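Local atomic coordinates of phospholipase C-beta (PLC-beta) (Sepia officinalis, PDB entry 3QR0), a protein that belongs to the beta class of the phospholipase C family, a multidomain protein with PH, EF-hand, TIM-barrel and C2 parts and a bound calcium ion. Residues 625-628 with 629-633; 723-726 with 727-731. All blocks are in the same frame, centred on the assembly; numbering follows the deposited sequence.

How the contacts relate
Both contacts are local, each formed within one unbroken run of chain, and they follow in series: contact 1 (625-633) closes before contact 2 (723-731) opens. Their centres lie about 39 Å apart and their nearest atoms about 25 Å, and they do not touch. Contact 1 is built on the short helix 627-630, which follows strand 622-624; its segment 625-628 falls in the Y part of the TIM-barrel family region. Contact 2 is the turn of the hairpin formed by strands 718-725 and 730-737 in the C2 domain. They thus represent two modules of this multidomain phospholipase, each stabilised by its own short-range bonds.

Contact 1: 625-628 with 629-633; sequences KPEF and MRKLD
M629 is folded back on the ring of F628 by three successive bends, its CG beside the backbone N (chi1 -58°) and the chain turned again at chi2 and chi3. The ring itself has CG wedged between backbone N and carbonyl carbon (chi1 82°), which carries it alongside M629. CG of M629 therefore sits over one face, 3.7 Å from the centroid of the F628 ring, a CH-pi contact, while SD reaches the rim obliquely, 3.5 Å from CE1 of F628, giving a Met-aromatic pair. P626 CD also lies next to CG of M629, F636 meets the F628 ring edge-to-face, and Y333 touches M629.

The polar side is organised by R630. A bend at chi3 brings its NE to O of K625 at 2.8 Å, with an almost straight N-H (167°); the oxygen lies in the guanidinium plane. NH2 adds only a weak bond to the same oxygen, and CA of E627 lies over one guanidinium face, toward the rim. Two i to i+3 bonds shape this weakly bonded turn of helix: M629 N reaches O of P626 and R630 N reaches O of E627, each at 2.9 Å.

NZ of K625 has O of G592 as its strongest partner, with O of N564 and two waters, which also reach O of M629, within bonding reach; three protons cannot serve all four at once, so these bonds must be shared or alternate. Farther out, OE1 of E627 stays 4.4 Å from NZ of K631, beyond a salt bridge. The chemistry is divided: apolar groups pack on the F628 ring, while main-chain oxygens and water meet the K625 ammonium, whose charge the carbonyl dipoles probably help stabilise; E627 may weakly attract R630 and K631 at longer range.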
loop_
_atom_site.group_PDB
_atom_site.type_symbol
_atom_site.label_atom_id
_atom_site.label_comp_id
_atom_site.label_asym_id
_atom_site.label_seq_id
_atom_site.Cartn_x
_atom_site.Cartn_y
_atom_site.Cartn_z
ATOM N N LYS A 625 -7.234 8.010 14.208
ATOM C CA LYS A 625 -8.307 8.887 13.736
ATOM C C LYS A 625 -8.023 10.359 14.100
ATOM O O LYS A 625 -7.346 10.645 15.091
ATOM C CB LYS A 625 -9.668 8.451 14.302
ATOM C CG LYS A 625 -10.154 7.094 13.774
ATOM C CD LYS A 625 -11.643 6.852 14.044
ATOM C CE LYS A 625 -11.878 6.143 15.348
ATOM N NZ LYS A 625 -13.317 6.073 15.726
ATOM N N PRO A 626 -8.525 11.302 13.287
ATOM C CA PRO A 626 -8.336 12.715 13.633
ATOM C C PRO A 626 -8.847 13.053 15.043
ATOM O O PRO A 626 -9.829 12.474 15.500
ATOM C CB PRO A 626 -9.151 13.450 12.566
ATOM C CG PRO A 626 -9.172 12.527 11.397
ATOM C CD PRO A 626 -9.172 11.132 11.972
ATOM N N GLU A 627 -8.166 13.966 15.724
ATOM C CA GLU A 627 -8.501 14.309 17.109
ATOM C C GLU A 627 -9.976 14.667 17.288
ATOM O O GLU A 627 -10.612 14.222 18.251
ATOM C CB GLU A 627 -7.627 15.466 17.610
ATOM C CG GLU A 627 -7.674 15.659 19.118
ATOM C CD GLU A 627 -6.744 16.761 19.600
ATOM O OE1 GLU A 627 -6.724 17.847 18.980
ATOM O OE2 GLU A 627 -6.039 16.542 20.606
ATOM N N PHE A 628 -10.533 15.438 16.354
ATOM C CA PHE A 628 -11.929 15.857 16.478
ATOM C C PHE A 628 -12.890 14.660 16.495
ATOM O O PHE A 628 -13.962 14.751 17.087
ATOM C CB PHE A 628 -12.317 16.872 15.389
ATOM C CG PHE A 628 -12.670 16.256 14.068
ATOM C CD1 PHE A 628 -13.996 16.035 13.724
ATOM C CD2 PHE A 628 -11.680 15.914 13.159
ATOM C CE1 PHE A 628 -14.329 15.469 12.493
ATOM C CE2 PHE A 628 -12.001 15.346 11.931
ATOM C CZ PHE A 628 -13.329 15.125 11.598
ATOM N N MET A 629 -12.489 13.552 15.866
ATOM C CA MET A 629 -13.281 12.312 15.840
ATOM C C MET A 629 -13.162 11.505 17.128
ATOM O O MET A 629 -13.924 10.557 17.333
ATOM C CB MET A 629 -12.833 11.397 14.688
ATOM C CG MET A 629 -12.921 12.007 13.304
ATOM S SD MET A 629 -14.593 11.983 12.648
ATOM C CE MET A 629 -14.796 10.230 12.315
ATOM N N ARG A 630 -12.181 11.845 17.964
ATOM C CA ARG A 630 -11.953 11.159 19.234
ATOM C C ARG A 630 -12.435 11.971 20.437
ATOM O O ARG A 630 -12.492 11.451 21.549
ATOM C CB ARG A 630 -10.465 10.845 19.395
ATOM C CG ARG A 630 -9.924 9.903 18.326
ATOM C CD ARG A 630 -8.471 9.537 18.560
ATOM N NE ARG A 630 -7.541 10.431 17.865
ATOM C CZ ARG A 630 -6.726 11.311 18.444
ATOM N NH1 ARG A 630 -6.691 11.462 19.764
ATOM N NH2 ARG A 630 -5.925 12.050 17.686
ATOM N N LYS A 631 -12.772 13.239 20.225
ATOM C CA LYS A 631 -13.224 14.100 21.319
ATOM C C LYS A 631 -14.647 13.739 21.729
ATOM O O LYS A 631 -15.579 13.868 20.937
ATOM C CB LYS A 631 -13.135 15.581 20.935
ATOM C CG LYS A 631 -11.725 16.136 21.020
ATOM C CD LYS A 631 -11.691 17.660 20.987
ATOM C CE LYS A 631 -10.287 18.172 21.306
ATOM N NZ LYS A 631 -10.133 19.628 21.027
ATOM N N LEU A 632 -14.798 13.291 22.974
ATOM C CA LEU A 632 -16.076 12.784 23.476
ATOM C C LEU A 632 -17.170 13.852 23.559
ATOM O O LEU A 632 -18.352 13.542 23.416
ATOM C CB LEU A 632 -15.887 12.144 24.857
ATOM C CG LEU A 632 -15.011 10.887 24.899
ATOM C CD1 LEU A 632 -14.851 10.403 26.324
ATOM C CD2 LEU A 632 -15.587 9.783 24.027
ATOM N N ASP A 633 -16.776 15.100 23.783
ATOM C CA ASP A 633 -17.741 16.196 23.959
ATOM C C ASP A 633 -18.171 16.865 22.642
ATOM O O ASP A 633 -19.017 17.762 22.656
ATOM C CB ASP A 633 -17.205 17.248 24.954
ATOM C CG ASP A 633 -15.813 17.765 24.596
ATOM O OD1 ASP A 633 -14.977 16.971 24.112
ATOM O OD2 ASP A 633 -15.544 18.967 24.820
HETATM O O HOH W 1 -15.287 8.323 15.970
HETATM O O HOH W 2 -12.715 7.759 17.960
#

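Contact 2: 723-726 with 727-731; sequences VSEE and NGKFI
V723 and I731 meet on the side of the S724-F730 pair away from the turn, their side chains crossing obliquely: I731 N donates to O of V723 at 2.9 Å, and CG1 of V723 lies 3.9 Å from CD1 of I731. That CD1 atom continues over the backbone of S724 and E725, and CG of E725 meets it at 3.8 Å, the two side chains crossing at about a right angle. On the turn side of that pair, E725 N donates to O of K729 at 2.7 Å, lying in the carbonyl plane. Between these bonds, S724 and F730 form an antiparallel non-hydrogen-bonded pair with their side chains on one face of the sheet.

E725 to G728 is a type I beta turn, closed by G728 N on O of E725. The turn links the antiparallel strands 718-725 and 730-737 as a beta hairpin at the edge of one of the two sheets of the C2 sandwich. G728 takes a positive phi (95°), which glycine adopts without strain. N727 braces the loop: with CG set between its backbone N and carbonyl carbon (chi1 79°), it brings OD1 over to K729 N at 3.2 Å, an Asx turn, the donor standing well above the amide plane. CB of E725 packs against that same OD1.

Further out, a water ties OG of S724 to O of G728, 2.6 Å from the hydroxyl oxygen, and lies at the edge of the F730 ring. Strand 669-676 pairs along the other edge of 718-725, Y670 bonding the backbone of S724 and V671 touching V723, while I667 touches I731.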
loop_
_atom_site.group_PDB
_atom_site.type_symbol
_atom_site.label_atom_id
_atom_site.label_comp_id
_atom_site.label_asym_id
_atom_site.label_seq_id
_atom_site.Cartn_x
_atom_site.Cartn_y
_atom_site.Cartn_z
ATOM N N VAL A 723 -3.150 7.620 -13.842
ATOM C CA VAL A 723 -2.711 7.713 -15.226
ATOM C C VAL A 723 -3.236 6.510 -16.000
ATOM O O VAL A 723 -3.101 5.370 -15.548
ATOM C CB VAL A 723 -1.181 7.782 -15.348
ATOM C CG1 VAL A 723 -0.784 8.004 -16.802
ATOM C CG2 VAL A 723 -0.607 8.889 -14.452
ATOM N N SER A 724 -3.826 6.778 -17.163
ATOM C CA SER A 724 -4.417 5.742 -18.010
ATOM C C SER A 724 -4.003 5.900 -19.466
ATOM O O SER A 724 -3.672 7.000 -19.912
ATOM C CB SER A 724 -5.945 5.811 -17.927
ATOM O OG SER A 724 -6.397 5.658 -16.592
ATOM N N GLU A 725 -4.029 4.796 -20.209
ATOM C CA GLU A 725 -3.929 4.859 -21.663
ATOM C C GLU A 725 -5.234 5.457 -22.193
ATOM O O GLU A 725 -6.243 5.478 -21.480
ATOM C CB GLU A 725 -3.682 3.474 -22.267
ATOM C CG GLU A 725 -2.390 2.814 -21.782
ATOM C CD GLU A 725 -1.959 1.617 -22.626
ATOM O OE1 GLU A 725 -2.141 1.642 -23.860
ATOM O OE2 GLU A 725 -1.414 0.654 -22.049
ATOM N N GLU A 726 -5.212 5.945 -23.433
ATOM C CA GLU A 726 -6.391 6.577 -24.037
ATOM C C GLU A 726 -7.624 5.675 -24.022
ATOM O O GLU A 726 -8.743 6.160 -23.851
ATOM C CB GLU A 726 -6.104 7.023 -25.473
ATOM C CG GLU A 726 -7.339 7.562 -26.205
ATOM C CD GLU A 726 -7.013 8.265 -27.509
ATOM O OE1 GLU A 726 -5.925 8.019 -28.076
ATOM O OE2 GLU A 726 -7.864 9.056 -27.977
ATOM N N ASN A 727 -7.420 4.371 -24.202
ATOM C CA ASN A 727 -8.527 3.411 -24.180
ATOM C C ASN A 727 -9.048 3.112 -22.767
ATOM O O ASN A 727 -9.957 2.302 -22.603
ATOM C CB ASN A 727 -8.133 2.112 -24.898
ATOM C CG ASN A 727 -7.271 1.198 -24.043
ATOM O OD1 ASN A 727 -6.393 1.650 -23.307
ATOM N ND2 ASN A 727 -7.523 -0.106 -24.140
ATOM N N GLY A 728 -8.473 3.766 -21.758
ATOM C CA GLY A 728 -8.919 3.622 -20.381
ATOM C C GLY A 728 -8.136 2.596 -19.583
ATOM O O GLY A 728 -8.445 2.366 -18.419
ATOM N N LYS A 729 -7.125 1.982 -20.192
ATOM C CA LYS A 729 -6.310 0.989 -19.497
ATOM C C LYS A 729 -5.455 1.658 -18.424
ATOM O O LYS A 729 -4.746 2.622 -18.694
ATOM C CB LYS A 729 -5.414 0.235 -20.479
ATOM C CG LYS A 729 -4.686 -0.957 -19.874
ATOM C CD LYS A 729 -3.951 -1.734 -20.954
ATOM C CE LYS A 729 -3.443 -3.081 -20.451
ATOM N NZ LYS A 729 -2.376 -2.937 -19.422
ATOM N N PHE A 730 -5.538 1.129 -17.210
ATOM C CA PHE A 730 -4.807 1.653 -16.064
ATOM C C PHE A 730 -3.296 1.519 -16.252
ATOM O O PHE A 730 -2.814 0.471 -16.672
ATOM C CB PHE A 730 -5.243 0.880 -14.823
ATOM C CG PHE A 730 -4.579 1.324 -13.556
ATOM C CD1 PHE A 730 -5.072 2.404 -12.846
ATOM C CD2 PHE A 730 -3.483 0.635 -13.052
ATOM C CE1 PHE A 730 -4.473 2.801 -11.662
ATOM C CE2 PHE A 730 -2.879 1.029 -11.873
ATOM C CZ PHE A 730 -3.377 2.112 -11.178
ATOM N N ILE A 731 -2.553 2.582 -15.942
ATOM C CA ILE A 731 -1.090 2.541 -15.990
ATOM C C ILE A 731 -0.531 2.578 -14.574
ATOM O O ILE A 731 0.208 1.679 -14.161
ATOM C CB ILE A 731 -0.510 3.713 -16.802
ATOM C CG1 ILE A 731 -0.886 3.576 -18.278
ATOM C CG2 ILE A 731 1.002 3.777 -16.643
ATOM C CD1 ILE A 731 -0.595 4.816 -19.082
HETATM O O HOH W 3 -7.662 3.553 -15.630
#